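Long-range contact in UPF0237 protein SP_0238 (PDB 1ZPV), which is of unknown function but is a homodimeric ACT-domain protein, a fold that in many relatives binds small ligands such as amino acids: residues K25-S37 with M48-L62. Sequence-based numbering, arbitrary orientation. Where two conformers were deposited one is given.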
# COMPACT_ATOMS: atom_id res chain seq x y z
N LYS C 25 -12.84 3.52 -20.35
CA LYS C 25 -12.07 4.74 -20.70
C LYS C 25 -10.70 4.42 -21.33
O LYS C 25 -10.30 5.03 -22.34
CB LYS C 25 -11.85 5.60 -19.45
CG LYS C 25 -11.22 6.97 -19.74
CD LYS C 25 -12.10 7.80 -20.65
CE LYS C 25 -11.48 9.17 -20.90
NZ LYS C 25 -12.44 9.99 -21.70
N ILE C 26 -9.98 3.47 -20.72
CA ILE C 26 -8.69 3.01 -21.27
C ILE C 26 -8.83 2.52 -22.73
O ILE C 26 -8.04 2.90 -23.61
CB ILE C 26 -8.07 1.92 -20.36
CG1 ILE C 26 -7.71 2.48 -18.98
CG2 ILE C 26 -6.87 1.25 -20.99
CD1 ILE C 26 -7.34 1.34 -18.01
N ALA C 27 -9.84 1.70 -23.01
CA ALA C 27 -10.11 1.23 -24.38
C ALA C 27 -10.52 2.40 -25.33
O ALA C 27 -10.06 2.44 -26.47
CB ALA C 27 -11.18 0.13 -24.36
N GLU C 28 -11.34 3.34 -24.85
CA GLU C 28 -11.73 4.53 -25.66
C GLU C 28 -10.51 5.34 -26.09
O GLU C 28 -10.44 5.85 -27.22
CB GLU C 28 -12.74 5.43 -24.91
CG GLU C 28 -13.03 6.80 -25.61
CD GLU C 28 -13.25 7.96 -24.60
OE1 GLU C 28 -14.41 8.17 -24.18
OE2 GLU C 28 -12.27 8.65 -24.22
N LEU C 29 -9.53 5.41 -25.20
CA LEU C 29 -8.28 6.10 -25.48
C LEU C 29 -7.32 5.29 -26.35
O LEU C 29 -6.21 5.76 -26.61
CB LEU C 29 -7.60 6.48 -24.16
CG LEU C 29 -8.33 7.61 -23.38
CD1 LEU C 29 -7.73 7.63 -22.00
CD2 LEU C 29 -8.27 9.02 -24.01
N GLY C 30 -7.75 4.09 -26.74
CA GLY C 30 -6.99 3.16 -27.57
C GLY C 30 -5.75 2.60 -26.87
O GLY C 30 -4.77 2.26 -27.55
N LEU C 31 -5.80 2.48 -25.54
CA LEU C 31 -4.66 1.96 -24.79
C LEU C 31 -4.87 0.46 -24.48
O LEU C 31 -6.02 0.02 -24.32
CB LEU C 31 -4.39 2.75 -23.51
CG LEU C 31 -4.26 4.28 -23.64
CD1 LEU C 31 -4.22 4.90 -22.24
CD2 LEU C 31 -3.01 4.64 -24.44
N ASN C 32 -3.78 -0.30 -24.46
CA ASN C 32 -3.83 -1.71 -24.00
C ASN C 32 -3.74 -1.86 -22.47
O ASN C 32 -2.93 -1.20 -21.86
CB ASN C 32 -2.66 -2.48 -24.63
CG ASN C 32 -2.65 -2.38 -26.11
OD1 ASN C 32 -3.64 -2.73 -26.76
ND2 ASN C 32 -1.56 -1.87 -26.67
N ILE C 33 -4.52 -2.76 -21.88
CA ILE C 33 -4.31 -3.16 -20.49
C ILE C 33 -3.35 -4.37 -20.42
O ILE C 33 -3.76 -5.51 -20.66
CB ILE C 33 -5.64 -3.52 -19.81
CG1 ILE C 33 -6.65 -2.38 -19.96
CG2 ILE C 33 -5.42 -3.97 -18.31
CD1 ILE C 33 -8.09 -2.70 -19.36
N ASP C 34 -2.09 -4.13 -20.09
CA ASP C 34 -1.12 -5.21 -19.91
C ASP C 34 -1.32 -5.98 -18.61
O ASP C 34 -1.02 -7.18 -18.52
CB ASP C 34 0.29 -4.63 -19.96
CG ASP C 34 0.55 -3.94 -21.29
OD1 ASP C 34 0.31 -4.57 -22.31
OD2 ASP C 34 0.95 -2.76 -21.30
N ASP C 35 -1.82 -5.29 -17.59
CA ASP C 35 -2.08 -5.94 -16.30
C ASP C 35 -3.01 -5.06 -15.49
O ASP C 35 -3.07 -3.83 -15.70
CB ASP C 35 -0.80 -6.21 -15.49
CG ASP C 35 -0.95 -7.42 -14.53
OD1 ASP C 35 -2.10 -7.87 -14.32
OD2 ASP C 35 0.08 -7.86 -13.94
N ILE C 36 -3.73 -5.69 -14.57
CA ILE C 36 -4.73 -4.97 -13.74
C ILE C 36 -4.88 -5.71 -12.42
O ILE C 36 -4.64 -6.95 -12.32
CB ILE C 36 -6.07 -4.83 -14.52
CG1 ILE C 36 -7.02 -3.79 -13.88
CG2 ILE C 36 -6.78 -6.21 -14.74
CD1 ILE C 36 -8.21 -3.46 -14.75
N SER C 37 -5.25 -4.95 -11.39
CA SER C 37 -5.54 -5.52 -10.10
C SER C 37 -6.47 -4.56 -9.37
O SER C 37 -6.48 -3.36 -9.65
CB SER C 37 -4.25 -5.75 -9.32
OG SER C 37 -4.45 -6.47 -8.12
N MSE C 48 -5.38 -0.81 -9.85
CA MSE C 48 -4.19 -0.35 -10.53
C MSE C 48 -4.09 -1.09 -11.84
O MSE C 48 -4.51 -2.27 -11.93
CB MSE C 48 -2.98 -0.57 -9.63
CG MSE C 48 -2.98 0.40 -8.44
SE MSE C 48 -1.34 0.38 -7.43
CE MSE C 48 -1.36 2.04 -6.63
N ALA C 49 -3.60 -0.39 -12.87
CA ALA C 49 -3.49 -0.97 -14.20
C ALA C 49 -2.22 -0.48 -14.86
O ALA C 49 -1.82 0.68 -14.70
CB ALA C 49 -4.69 -0.64 -15.09
N VAL C 50 -1.59 -1.37 -15.59
CA VAL C 50 -0.44 -1.01 -16.41
C VAL C 50 -0.96 -1.05 -17.81
O VAL C 50 -1.53 -2.07 -18.24
CB VAL C 50 0.76 -1.99 -16.22
CG1 VAL C 50 1.84 -1.79 -17.35
CG2 VAL C 50 1.42 -1.79 -14.86
N VAL C 51 -0.76 0.06 -18.51
CA VAL C 51 -1.34 0.26 -19.84
C VAL C 51 -0.19 0.61 -20.79
O VAL C 51 0.90 1.04 -20.36
CB VAL C 51 -2.45 1.38 -19.78
CG1 VAL C 51 -3.64 0.91 -18.83
CG2 VAL C 51 -1.85 2.74 -19.33
N SER C 52 -0.41 0.39 -22.08
CA SER C 52 0.60 0.72 -23.09
C SER C 52 -0.04 1.03 -24.44
O SER C 52 -1.25 0.73 -24.67
CB SER C 52 1.60 -0.45 -23.25
OG SER C 52 0.94 -1.59 -23.76
N SER C 53 0.75 1.66 -25.29
CA SER C 53 0.36 1.93 -26.67
C SER C 53 1.58 1.74 -27.55
O SER C 53 2.70 1.96 -27.11
CB SER C 53 -0.12 3.37 -26.81
OG SER C 53 -0.56 3.64 -28.15
N ASP C 54 1.36 1.39 -28.81
CA ASP C 54 2.46 1.39 -29.79
C ASP C 54 2.74 2.77 -30.39
O ASP C 54 3.68 2.92 -31.18
CB ASP C 54 2.29 0.30 -30.87
CG ASP C 54 1.20 0.61 -31.89
OD1 ASP C 54 0.53 1.65 -31.79
OD2 ASP C 54 1.03 -0.22 -32.82
N GLU C 55 1.93 3.77 -30.01
CA GLU C 55 2.16 5.16 -30.40
C GLU C 55 2.53 5.98 -29.17
O GLU C 55 2.06 5.69 -28.06
CB GLU C 55 0.90 5.77 -31.02
CG GLU C 55 -0.14 4.75 -31.42
CD GLU C 55 -0.47 4.81 -32.88
OE1 GLU C 55 0.36 5.34 -33.66
OE2 GLU C 55 -1.56 4.29 -33.26
N LYS C 56 3.37 7.00 -29.36
CA LYS C 56 3.69 7.93 -28.28
C LYS C 56 2.41 8.66 -27.93
O LYS C 56 1.57 8.90 -28.82
CB LYS C 56 4.77 8.94 -28.72
CG LYS C 56 6.14 8.29 -29.05
CD LYS C 56 6.79 7.74 -27.78
CE LYS C 56 8.14 7.09 -28.06
NZ LYS C 56 8.53 6.28 -26.88
N GLN C 57 2.25 8.96 -26.65
CA GLN C 57 1.07 9.65 -26.13
C GLN C 57 1.49 10.97 -25.51
O GLN C 57 2.70 11.27 -25.38
CB GLN C 57 0.32 8.77 -25.10
CG GLN C 57 -0.16 7.42 -25.64
CD GLN C 57 -1.20 7.59 -26.71
OE1 GLN C 57 -2.08 8.44 -26.58
NE2 GLN C 57 -1.09 6.82 -27.81
N ASP C 58 0.50 11.79 -25.14
CA ASP C 58 0.76 13.06 -24.55
C ASP C 58 0.28 12.94 -23.10
O ASP C 58 -0.91 12.98 -22.86
CB ASP C 58 -0.02 14.16 -25.30
CG ASP C 58 0.11 15.51 -24.67
OD1 ASP C 58 1.00 15.69 -23.81
OD2 ASP C 58 -0.70 16.39 -25.00
N PHE C 59 1.21 12.78 -22.15
CA PHE C 59 0.82 12.63 -20.75
C PHE C 59 0.18 13.88 -20.17
O PHE C 59 -0.52 13.78 -19.17
CB PHE C 59 1.99 12.14 -19.86
CG PHE C 59 2.24 10.68 -20.00
CD1 PHE C 59 1.59 9.77 -19.16
CD2 PHE C 59 3.03 10.20 -21.04
CE1 PHE C 59 1.77 8.39 -19.35
CE2 PHE C 59 3.23 8.83 -21.24
CZ PHE C 59 2.61 7.92 -20.39
N THR C 60 0.43 15.06 -20.76
CA THR C 60 -0.23 16.26 -20.28
C THR C 60 -1.73 16.10 -20.47
O THR C 60 -2.50 16.30 -19.54
CB THR C 60 0.26 17.50 -20.99
OG1 THR C 60 1.69 17.51 -20.89
CG2 THR C 60 -0.33 18.77 -20.37
N TYR C 61 -2.11 15.70 -21.67
CA TYR C 61 -3.51 15.44 -22.00
C TYR C 61 -4.08 14.28 -21.19
O TYR C 61 -5.18 14.41 -20.60
CB TYR C 61 -3.68 15.17 -23.51
CG TYR C 61 -5.06 14.72 -23.86
CD1 TYR C 61 -6.18 15.56 -23.65
CD2 TYR C 61 -5.28 13.45 -24.36
CE1 TYR C 61 -7.48 15.12 -23.97
CE2 TYR C 61 -6.56 13.01 -24.64
CZ TYR C 61 -7.64 13.85 -24.47
OH TYR C 61 -8.89 13.35 -24.78
N LEU C 62 -3.35 13.17 -21.13
CA LEU C 62 -3.87 11.96 -20.40
C LEU C 62 -4.13 12.18 -18.91
O LEU C 62 -5.13 11.66 -18.34
CB LEU C 62 -2.96 10.74 -20.60
CG LEU C 62 -2.82 10.23 -22.05
CD1 LEU C 62 -1.70 9.17 -22.12
CD2 LEU C 62 -4.14 9.69 -22.65
O HOH W 1 -2.87 3.22 -29.00
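Strands 32-41 and 44-53 pair antiparallel here, Ile36 beside Ala49, as the hairpin at one side of the ACT sheet, and the end of helix 18-28 packs onto the same ladder through Ile26 and Val51. The register slips at a classic beta bulge: Asp34 and Asp35 both face Val50, whose O takes Asp34 N at 2.8 Å and, weakly, Asp35 N. Beyond it, Ser37 and Met48 exchange two backbone bonds; before it, Asn32 and Ser52 do the same. With chi1 at 65°, OG of Ser52 is turned to the position flanked by N and C, from where it donates to the syn lone pair of Asp34 OD2 at 2.7 Å. Lys5 forms a salt bridge with that same oxygen, so the bulge residue Asp34 bridges to strands 44-53 and 4-12. On the helix-covered face, Ile26 CD1 lies 3.8 Å from Val51 CG1, while Leu31 CD2 rests against Ser53 CB (3.9 Å) and its side chain passes the bent Gln57 chain in the opposite direction. Just past the helix end, Leu29 CD1 meets Leu62 CD2 of helix 59-72 at 4.2 Å. A Schellman motif at Gly30 ends helix 18-28, and a water links Gly30 O to Ser53 OG. Asp35 OD2 accepts from Asp42 N of the second subunit, placing the hairpin at the dimer interface. Helix 18-28, this hairpin and helix 59-72 are the central αββα of the βαββαβ, ferredoxin-like ACT fold.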